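Local coordinates for protein serine proteinase inhibitor 1 (Myxoma virus, PDB 6BJ5) that inhibits serine endopeptidases as a viral serpin and is important in the virulence of the virus, at residues Pro249-Glu254 with Ser297-Asp302. Residues are numbered along the deposited sequence; the frame is centred on the assembly and turned at random.
Sequences PKFSVE and SKIEAD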
ATOM      1  N   PRO A 249     -11.971  16.140  -0.803  1.00 10.65           N
ATOM      2  CA  PRO A 249     -12.352  15.864   0.579  1.00 20.59           C
ATOM      3  C   PRO A 249     -11.162  15.534   1.455  1.00 25.41           C
ATOM      4  O   PRO A 249     -10.191  14.925   1.012  1.00 30.53           O
ATOM      5  CB  PRO A 249     -13.242  14.614   0.484  1.00 13.87           C
ATOM      6  CG  PRO A 249     -13.344  14.278  -0.991  1.00 13.64           C
ATOM      7  CD  PRO A 249     -12.206  14.972  -1.667  1.00 12.02           C
ATOM      8  N   LYS A 250     -11.256  15.932   2.718  1.00 22.59           N
ATOM      9  CA  LYS A 250     -10.521  15.225   3.747  1.00 20.51           C
ATOM     10  C   LYS A 250     -10.971  13.770   3.754  1.00 26.90           C
ATOM     11  O   LYS A 250     -12.141  13.459   3.489  1.00 19.33           O
ATOM     12  CB  LYS A 250     -10.787  15.831   5.129  1.00 15.92           C
ATOM     13  CG  LYS A 250     -10.291  17.214   5.285  1.00 33.93           C
ATOM     14  CD  LYS A 250     -10.757  17.801   6.596  1.00 39.97           C
ATOM     15  CE  LYS A 250     -10.071  17.116   7.732  1.00 36.06           C
ATOM     16  NZ  LYS A 250     -10.270  17.861   8.990  1.00 50.22           N
ATOM     17  N   PHE A 251     -10.033  12.863   4.039  1.00 21.98           N
ATOM     18  CA  PHE A 251     -10.438  11.475   4.189  1.00 21.03           C
ATOM     19  C   PHE A 251      -9.495  10.722   5.113  1.00 15.21           C
ATOM     20  O   PHE A 251      -8.298  11.027   5.225  1.00 20.29           O
ATOM     21  CB  PHE A 251     -10.560  10.763   2.838  1.00 26.43           C
ATOM     22  CG  PHE A 251      -9.291  10.698   2.044  1.00 28.12           C
ATOM     23  CD1 PHE A 251      -8.382   9.661   2.240  1.00 27.77           C
ATOM     24  CD2 PHE A 251      -9.018  11.655   1.073  1.00 22.15           C
ATOM     25  CE1 PHE A 251      -7.205   9.587   1.475  1.00 22.29           C
ATOM     26  CE2 PHE A 251      -7.851  11.588   0.315  1.00 24.56           C
ATOM     27  CZ  PHE A 251      -6.940  10.544   0.528  1.00 16.69           C
ATOM     28  N   SER A 252     -10.071   9.717   5.761  1.00 21.01           N
ATOM     29  CA  SER A 252      -9.375   8.820   6.676  1.00 28.36           C
ATOM     30  C   SER A 252      -9.926   7.431   6.397  1.00 27.91           C
ATOM     31  O   SER A 252     -11.135   7.222   6.507  1.00 35.26           O
ATOM     32  CB  SER A 252      -9.614   9.238   8.137  1.00 25.11           C
ATOM     33  OG  SER A 252      -8.930   8.404   9.052  1.00 38.74           O
ATOM     34  N   VAL A 253      -9.069   6.499   5.982  1.00 26.48           N
ATOM     35  CA  VAL A 253      -9.506   5.168   5.571  1.00 22.68           C
ATOM     36  C   VAL A 253      -8.552   4.125   6.138  1.00 27.23           C
ATOM     37  O   VAL A 253      -7.326   4.306   6.123  1.00 26.71           O
ATOM     38  CB  VAL A 253      -9.598   5.041   4.035  1.00 24.66           C
ATOM     39  CG1 VAL A 253      -9.952   3.624   3.632  1.00 27.52           C
ATOM     40  CG2 VAL A 253     -10.641   5.987   3.512  1.00 22.45           C
ATOM     41  N   GLU A 254      -9.124   3.041   6.655  1.00 24.85           N
ATOM     42  CA  GLU A 254      -8.367   1.881   7.083  1.00 26.73           C
ATOM     43  C   GLU A 254      -8.934   0.654   6.388  1.00 22.74           C
ATOM     44  O   GLU A 254     -10.156   0.473   6.314  1.00 23.88           O
ATOM     45  CB  GLU A 254      -8.411   1.684   8.608  1.00 41.76           C
ATOM     46  CG  GLU A 254      -7.517   0.530   9.097  1.00 57.31           C
ATOM     47  CD  GLU A 254      -7.551   0.323  10.605  1.00 68.07           C
ATOM     48  OE1 GLU A 254      -6.769   0.994  11.311  1.00 71.12           O
ATOM     49  OE2 GLU A 254      -8.345  -0.518  11.085  1.00 72.71           O
ATOM     50  N   SER A 297      -3.693  -1.271   6.130  1.00 23.12           N
ATOM     51  CA  SER A 297      -3.208   0.040   5.739  1.00 32.45           C
ATOM     52  C   SER A 297      -4.153   1.101   6.281  1.00 26.54           C
ATOM     53  O   SER A 297      -5.334   0.849   6.527  1.00 19.92           O
ATOM     54  CB  SER A 297      -3.093   0.177   4.208  1.00 29.77           C
ATOM     55  OG  SER A 297      -2.243  -0.815   3.654  1.00 27.48           O
ATOM     56  N   LYS A 298      -3.610   2.285   6.509  1.00 27.66           N
ATOM     57  CA  LYS A 298      -4.428   3.409   6.916  1.00 22.90           C
ATOM     58  C   LYS A 298      -3.830   4.629   6.238  1.00 24.19           C
ATOM     59  O   LYS A 298      -2.597   4.757   6.179  1.00 21.50           O
ATOM     60  CB  LYS A 298      -4.464   3.549   8.446  1.00 25.85           C
ATOM     61  CG  LYS A 298      -5.505   4.558   8.959  1.00 35.47           C
ATOM     62  CD  LYS A 298      -5.332   4.790  10.442  1.00 39.13           C
ATOM     63  CE  LYS A 298      -6.231   5.889  10.976  1.00 42.58           C
ATOM     64  NZ  LYS A 298      -5.824   6.242  12.379  1.00 44.53           N
ATOM     65  N   ILE A 299      -4.691   5.468   5.655  1.00 19.46           N
ATOM     66  CA  ILE A 299      -4.270   6.712   5.015  1.00 19.79           C
ATOM     67  C   ILE A 299      -5.164   7.823   5.546  1.00 26.50           C
ATOM     68  O   ILE A 299      -6.379   7.633   5.706  1.00 28.31           O
ATOM     69  CB  ILE A 299      -4.316   6.640   3.464  1.00 21.48           C
ATOM     70  CG1 ILE A 299      -3.399   5.515   2.964  1.00 37.41           C
ATOM     71  CG2 ILE A 299      -3.798   7.933   2.824  1.00 13.72           C
ATOM     72  CD1 ILE A 299      -3.466   5.225   1.501  1.00 29.37           C
ATOM     73  N   GLU A 300      -4.554   8.969   5.853  1.00 25.29           N
ATOM     74  CA  GLU A 300      -5.273  10.149   6.326  1.00 30.95           C
ATOM     75  C   GLU A 300      -4.806  11.384   5.570  1.00 24.13           C
ATOM     76  O   GLU A 300      -3.639  11.773   5.668  1.00 28.04           O
ATOM     77  CB  GLU A 300      -5.073  10.349   7.823  1.00 28.91           C
ATOM     78  CG  GLU A 300      -6.332  10.804   8.484  1.00 50.53           C
ATOM     79  CD  GLU A 300      -6.093  11.330   9.861  1.00 69.38           C
ATOM     80  OE1 GLU A 300      -7.005  12.000  10.393  1.00 76.86           O
ATOM     81  OE2 GLU A 300      -4.973  11.126  10.379  1.00 75.06           O
ATOM     82  N   ALA A 301      -5.710  12.009   4.835  1.00 13.83           N
ATOM     83  CA  ALA A 301      -5.404  13.231   4.113  1.00 12.46           C
ATOM     84  C   ALA A 301      -6.295  14.348   4.627  1.00 24.56           C
ATOM     85  O   ALA A 301      -7.504  14.150   4.771  1.00 29.99           O
ATOM     86  CB  ALA A 301      -5.615  13.035   2.612  1.00 16.39           C
ATOM     87  N   ASP A 302      -5.695  15.505   4.921  1.00 31.86           N
ATOM     88  CA  ASP A 302      -6.407  16.692   5.408  1.00 31.71           C
ATOM     89  C   ASP A 302      -5.671  17.942   4.921  1.00 27.46           C
ATOM     90  O   ASP A 302      -4.772  17.862   4.082  1.00 28.51           O
ATOM     91  CB  ASP A 302      -6.556  16.649   6.931  1.00 27.25           C
ATOM     92  CG  ASP A 302      -5.227  16.611   7.643  1.00 40.25           C
ATOM     93  OD1 ASP A 302      -4.176  16.898   7.020  1.00 38.07           O
ATOM     94  OD2 ASP A 302      -5.237  16.306   8.848  1.00 55.10           O
TER
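F251 pairs with A301 and V253 with I299 in the large central sheet of the serpin fold, where segments 251-254 and 297-302, parts of strands 243-258 and 293-302, run antiparallel with their axes 4.8 Å apart at closest approach. Strand 305-314 lies between 293-302 and 142-153, consistent with an inserted reactive-centre loop. F251-A301 and V253-I299 are both hydrogen-bonded pairs: N of F251 meets O of A301 at 2.9 Å and the return bond, A301 N to F251 O, is 2.8 Å; two further backbone bonds link V253 and I299 in the same way. Between these rungs, CA-H groups of S252, E300, K298 and E254 reach carbonyl oxygens of the opposite strand, K298 CA standing 3.1 Å from V253 O.

On the face carrying F251, V253, I299 and A301, the phenyl ring takes chi1 61°, which sets CG between the backbone N and the carbonyl carbon and swings the ring across to the partner strand. There the methyl CB of A301 sits over one ring face, 3.7 Å from the centroid in a CH-pi contact, while CE1 of the ring touches I299 CG2 at 4.0 Å. F18 of the other chain brings a second ring against F251 and also packs on I299.

The other face is polar and more open: S252 OG lies 3.6 Å from E300 CG, and the extended K298 chain crosses E254. At the strand end the aliphatic chain of K250 lies against D302, CE 3.6 Å from CB. The pairing thus rests on backbone bonds and apolar packing, while the oppositely charged groups of E254 and K298, which do not meet, probably add little more than a weak long-range attraction.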